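Local coordinates for protein dihydrodipicolinate synthase (Bacteroides thetaiotaomicron, PDB 4XKY) that probably acts as a Schiff-base-forming lyase of the DapA family, with dihydrodipicolinate synthase or N-acetylneuraminate lyase activity, at residues A[210-222]-A[237-249]. Numbering follows the deposited sequence.
Sequences GGANMFPELYVSL and LQEKVMQISATIY. With ACT (acetate ion), chain E.
Helices 216-222 and 237-247 run roughly antiparallel, their axes 10.1 Å apart at closest approach and inclined at 136°, and bring Leu218 and Leu222 against Leu237, Val241 and Ile244. Leu218 is a knob into a hole, lodged among Leu237, Lys240, Val241 and Ile244. With CG anti to the backbone N (chi1 161°), its two methyls part: CD1 passes CD2 of Leu237 at 3.7 Å, the two side chains running in opposite directions, while CD2 meets CD1 of Ile244 tip to tip at 3.5 Å. One turn on, CD2 of Leu222 rests 3.6 Å from CG2 of Val241. That same valine methyl also lies 3.7 Å from CE1 of Tyr219, a residue whose CB points away from helix 237-247 but whose ring end comes nearer. Ala212 N lies over the rim of one ring face and Leu218 CG over that of the opposite face, and the OH of Tyr219 comes within 3.6 Å of CD1 of Ile244. Just before the helix, Met214 bends at its last torsion (chi3 -75°), carrying CE to 3.8 Å from CG2 of Ile244 and also against Tyr249. The OH of Tyr249 approaches CA of Gly211 at 3.2 Å, leaving no room for a CB there beside this hydroxyl and that of Tyr219. Tyr249 OH is hydrogen-bonded to Glu193, and Tyr219 OH more weakly to the same carboxylate. A leucine in place of Tyr219 would probably cost Glu193 that weak bond and leave Ile244 and Val241 less well covered. An acetate, probably from the crystallisation liquor, takes hydrogen bonds from the amides of Glu217 and Leu218. With no hydrogen bond between the segments, apolar side chains join these helices beyond the TIM barrel's last strand, while the tyrosine hydroxyls meet Glu193.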
loop_
_atom_site.group_PDB
_atom_site.type_symbol
_atom_site.label_atom_id
_atom_site.label_comp_id
_atom_site.label_asym_id
_atom_site.label_seq_id
_atom_site.Cartn_x
_atom_site.Cartn_y
_atom_site.Cartn_z
ATOM N N GLY A 210 3.459 24.723 -8.041
ATOM C CA GLY A 210 3.764 25.421 -6.809
ATOM C C GLY A 210 4.966 26.335 -6.845
ATOM O O GLY A 210 4.993 27.355 -6.139
ATOM N N GLY A 211 5.972 25.957 -7.629
ATOM C CA GLY A 211 7.174 26.759 -7.775
ATOM C C GLY A 211 6.861 28.121 -8.374
ATOM O O GLY A 211 7.656 29.063 -8.255
ATOM N N ALA A 212 5.700 28.239 -9.015
ATOM C CA ALA A 212 5.325 29.524 -9.614
ATOM C C ALA A 212 5.004 30.564 -8.530
ATOM O O ALA A 212 4.991 31.760 -8.816
ATOM C CB ALA A 212 4.171 29.371 -10.598
ATOM N N ASN A 213 4.737 30.126 -7.300
ATOM C CA ASN A 213 4.663 31.073 -6.180
ATOM C C ASN A 213 5.957 31.929 -6.111
ATOM O O ASN A 213 5.900 33.111 -5.827
ATOM C CB ASN A 213 4.443 30.358 -4.839
ATOM C CG ASN A 213 2.981 29.883 -4.617
ATOM O OD1 ASN A 213 2.151 30.626 -4.125
ATOM N ND2 ASN A 213 2.705 28.629 -4.911
ATOM N N MET A 214 7.117 31.315 -6.347
ATOM C CA MET A 214 8.409 31.992 -6.177
ATOM C C MET A 214 8.810 32.722 -7.459
ATOM O O MET A 214 9.206 33.881 -7.399
ATOM C CB MET A 214 9.549 31.011 -5.846
ATOM C CG MET A 214 9.417 30.192 -4.560
ATOM S SD MET A 214 10.797 29.036 -4.350
ATOM C CE MET A 214 10.425 27.738 -5.522
ATOM N N PHE A 215 8.698 32.026 -8.599
ATOM C CA PHE A 215 9.257 32.473 -9.891
ATOM C C PHE A 215 8.227 32.293 -10.992
ATOM O O PHE A 215 8.373 31.419 -11.830
ATOM C CB PHE A 215 10.524 31.662 -10.254
ATOM C CG PHE A 215 11.560 31.645 -9.161
ATOM C CD1 PHE A 215 12.143 32.827 -8.732
ATOM C CD2 PHE A 215 11.945 30.450 -8.567
ATOM C CE1 PHE A 215 13.080 32.823 -7.719
ATOM C CE2 PHE A 215 12.860 30.436 -7.549
ATOM C CZ PHE A 215 13.437 31.625 -7.128
ATOM N N PRO A 216 7.162 33.108 -10.984
ATOM C CA PRO A 216 6.091 32.909 -11.972
ATOM C C PRO A 216 6.599 33.022 -13.408
ATOM O O PRO A 216 6.186 32.256 -14.275
ATOM C CB PRO A 216 5.101 34.040 -11.668
ATOM C CG PRO A 216 5.808 34.954 -10.716
ATOM C CD PRO A 216 6.810 34.128 -9.989
ATOM N N GLU A 217 7.516 33.948 -13.654
ATOM C CA GLU A 217 8.002 34.157 -15.022
ATOM C C GLU A 217 8.720 32.964 -15.598
ATOM O O GLU A 217 8.589 32.684 -16.781
ATOM C CB GLU A 217 8.917 35.379 -15.103
ATOM C CG GLU A 217 8.125 36.643 -14.850
ATOM C CD GLU A 217 8.938 37.917 -14.907
ATOM O OE1 GLU A 217 10.174 37.853 -15.122
ATOM O OE2 GLU A 217 8.320 38.992 -14.741
ATOM N N LEU A 218 9.529 32.300 -14.777
ATOM C CA LEU A 218 10.213 31.105 -15.220
ATOM C C LEU A 218 9.192 30.060 -15.676
ATOM O O LEU A 218 9.374 29.447 -16.718
ATOM C CB LEU A 218 11.094 30.527 -14.108
ATOM C CG LEU A 218 11.499 29.056 -14.281
ATOM C CD1 LEU A 218 12.433 28.874 -15.463
ATOM C CD2 LEU A 218 12.179 28.547 -13.023
ATOM N N TYR A 219 8.124 29.843 -14.911
ATOM C CA TYR A 219 7.213 28.762 -15.267
ATOM C C TYR A 219 6.350 29.138 -16.466
ATOM O O TYR A 219 6.022 28.284 -17.289
ATOM C CB TYR A 219 6.361 28.350 -14.075
ATOM C CG TYR A 219 7.200 27.696 -13.027
ATOM C CD1 TYR A 219 7.358 26.321 -12.990
ATOM C CD2 TYR A 219 7.894 28.452 -12.122
ATOM C CE1 TYR A 219 8.158 25.722 -12.044
ATOM C CE2 TYR A 219 8.705 27.859 -11.173
ATOM C CZ TYR A 219 8.831 26.493 -11.145
ATOM O OH TYR A 219 9.624 25.899 -10.194
ATOM N N VAL A 220 5.975 30.410 -16.558
ATOM C CA VAL A 220 5.245 30.919 -17.717
ATOM C C VAL A 220 6.090 30.795 -18.975
ATOM O O VAL A 220 5.586 30.370 -20.021
ATOM C CB VAL A 220 4.799 32.377 -17.505
ATOM C CG1 VAL A 220 4.290 32.993 -18.800
ATOM C CG2 VAL A 220 3.697 32.410 -16.458
ATOM N N SER A 221 7.368 31.151 -18.860
ATOM C CA SER A 221 8.302 30.988 -19.975
ATOM C C SER A 221 8.456 29.547 -20.408
ATOM O O SER A 221 8.521 29.271 -21.599
ATOM C CB SER A 221 9.687 31.555 -19.651
ATOM O OG SER A 221 9.611 32.954 -19.507
ATOM N N LEU A 222 8.531 28.628 -19.456
ATOM C CA LEU A 222 8.660 27.227 -19.808
ATOM C C LEU A 222 7.370 26.705 -20.447
ATOM O O LEU A 222 7.416 25.967 -21.451
ATOM C CB LEU A 222 9.073 26.390 -18.607
ATOM C CG LEU A 222 9.213 24.871 -18.771
ATOM C CD1 LEU A 222 9.965 24.407 -20.015
ATOM C CD2 LEU A 222 9.914 24.348 -17.527
ATOM N N LEU A 237 15.218 25.836 -19.652
ATOM C CA LEU A 237 14.309 26.159 -18.548
ATOM C C LEU A 237 13.964 24.936 -17.712
ATOM O O LEU A 237 13.828 25.047 -16.498
ATOM C CB LEU A 237 13.051 26.850 -19.069
ATOM C CG LEU A 237 13.340 28.200 -19.748
ATOM C CD1 LEU A 237 12.076 28.842 -20.303
ATOM C CD2 LEU A 237 14.049 29.173 -18.814
ATOM N N GLN A 238 13.833 23.773 -18.347
ATOM C CA GLN A 238 13.635 22.534 -17.592
ATOM C C GLN A 238 14.786 22.304 -16.585
ATOM O O GLN A 238 14.550 21.851 -15.458
ATOM C CB GLN A 238 13.456 21.323 -18.532
ATOM C CG GLN A 238 13.221 19.985 -17.837
ATOM C CD GLN A 238 11.903 19.931 -17.070
ATOM O OE1 GLN A 238 11.111 20.883 -17.083
ATOM N NE2 GLN A 238 11.665 18.821 -16.394
ATOM N N GLU A 239 16.015 22.630 -16.971
ATOM C CA GLU A 239 17.156 22.433 -16.075
ATOM C C GLU A 239 17.031 23.306 -14.829
ATOM O O GLU A 239 17.375 22.865 -13.730
ATOM C CB GLU A 239 18.503 22.688 -16.771
ATOM C CG GLU A 239 19.707 22.618 -15.813
ATOM C CD GLU A 239 21.055 22.353 -16.488
ATOM O OE1 GLU A 239 21.206 22.631 -17.696
ATOM O OE2 GLU A 239 21.988 21.875 -15.799
ATOM N N LYS A 240 16.545 24.534 -15.000
ATOM C CA LYS A 240 16.312 25.419 -13.859
ATOM C C LYS A 240 15.181 24.879 -12.977
ATOM O O LYS A 240 15.320 24.811 -11.753
ATOM C CB LYS A 240 15.969 26.838 -14.320
ATOM C CG LYS A 240 17.129 27.610 -14.927
ATOM C CD LYS A 240 16.709 29.060 -15.151
ATOM C CE LYS A 240 17.488 29.747 -16.262
ATOM N NZ LYS A 240 18.819 30.192 -15.768
ATOM N N VAL A 241 14.056 24.513 -13.589
ATOM C CA VAL A 241 12.997 23.859 -12.839
ATOM C C VAL A 241 13.534 22.638 -12.101
ATOM O O VAL A 241 13.221 22.462 -10.927
ATOM C CB VAL A 241 11.795 23.490 -13.722
ATOM C CG1 VAL A 241 10.811 22.601 -12.973
ATOM C CG2 VAL A 241 11.075 24.759 -14.143
ATOM N N MET A 242 14.372 21.811 -12.734
ATOM C CA MET A 242 14.835 20.605 -12.021
ATOM C C MET A 242 15.826 20.940 -10.904
ATOM O O MET A 242 15.886 20.235 -9.896
ATOM C CB MET A 242 15.365 19.514 -12.957
ATOM C CG MET A 242 14.312 18.851 -13.851
ATOM S SD MET A 242 12.750 18.329 -13.083
ATOM C CE MET A 242 13.400 17.155 -11.888
ATOM N N GLN A 243 16.561 22.035 -11.049
ATOM C CA GLN A 243 17.436 22.497 -9.979
ATOM C C GLN A 243 16.641 22.982 -8.748
ATOM O O GLN A 243 17.003 22.695 -7.613
ATOM C CB GLN A 243 18.354 23.610 -10.491
ATOM C CG GLN A 243 19.476 23.913 -9.511
ATOM C CD GLN A 243 20.376 25.027 -9.982
ATOM O OE1 GLN A 243 20.395 25.356 -11.146
ATOM N NE2 GLN A 243 21.109 25.628 -9.064
ATOM N N ILE A 244 15.566 23.723 -8.987
ATOM C CA ILE A 244 14.686 24.193 -7.911
ATOM C C ILE A 244 14.167 22.977 -7.168
ATOM O O ILE A 244 14.248 22.893 -5.941
ATOM C CB ILE A 244 13.511 25.004 -8.482
ATOM C CG1 ILE A 244 13.995 26.367 -8.951
ATOM C CG2 ILE A 244 12.413 25.178 -7.451
ATOM C CD1 ILE A 244 13.088 26.977 -9.984
ATOM N N SER A 245 13.663 22.019 -7.935
ATOM C CA SER A 245 13.122 20.779 -7.370
ATOM C C SER A 245 14.131 19.976 -6.532
ATOM O O SER A 245 13.783 19.397 -5.471
ATOM C CB SER A 245 12.525 19.915 -8.496
ATOM O OG SER A 245 12.160 18.633 -8.017
ATOM N N ALA A 246 15.369 19.919 -7.014
ATOM C CA ALA A 246 16.432 19.186 -6.339
ATOM C C ALA A 246 16.951 19.881 -5.101
ATOM O O ALA A 246 17.458 19.205 -4.204
ATOM C CB ALA A 246 17.597 18.972 -7.287
ATOM N N THR A 247 16.885 21.219 -5.081
ATOM C CA THR A 247 17.590 22.029 -4.070
ATOM C C THR A 247 16.696 22.852 -3.149
ATOM O O THR A 247 17.115 23.159 -2.043
ATOM C CB THR A 247 18.650 22.985 -4.668
ATOM O OG1 THR A 247 18.038 23.968 -5.538
ATOM C CG2 THR A 247 19.733 22.192 -5.404
ATOM N N ILE A 248 15.493 23.234 -3.576
ATOM C CA ILE A 248 14.597 23.969 -2.676
ATOM C C ILE A 248 13.651 23.041 -1.943
ATOM O O ILE A 248 13.197 23.370 -0.849
ATOM C CB ILE A 248 13.755 25.052 -3.404
ATOM C CG1 ILE A 248 14.621 26.021 -4.188
ATOM C CG2 ILE A 248 12.887 25.860 -2.424
ATOM C CD1 ILE A 248 15.561 26.854 -3.342
ATOM N N TYR A 249 13.287 21.912 -2.546
ATOM C CA TYR A 249 12.239 21.104 -1.972
ATOM C C TYR A 249 12.790 19.932 -1.170
ATOM O O TYR A 249 12.007 19.154 -0.647
ATOM C CB TYR A 249 11.307 20.575 -3.050
ATOM C CG TYR A 249 10.653 21.636 -3.917
ATOM C CD1 TYR A 249 10.441 22.953 -3.453
ATOM C CD2 TYR A 249 10.223 21.320 -5.196
ATOM C CE1 TYR A 249 9.834 23.906 -4.263
ATOM C CE2 TYR A 249 9.615 22.264 -6.007
ATOM C CZ TYR A 249 9.426 23.551 -5.545
ATOM O OH TYR A 249 8.814 24.468 -6.356
HETATM C C ACT E . 10.499 35.174 -11.754
HETATM O O ACT E . 9.304 35.469 -11.502
HETATM O OXT ACT E . 10.793 34.165 -12.424
HETATM C CH3 ACT E . 11.637 36.033 -11.257
#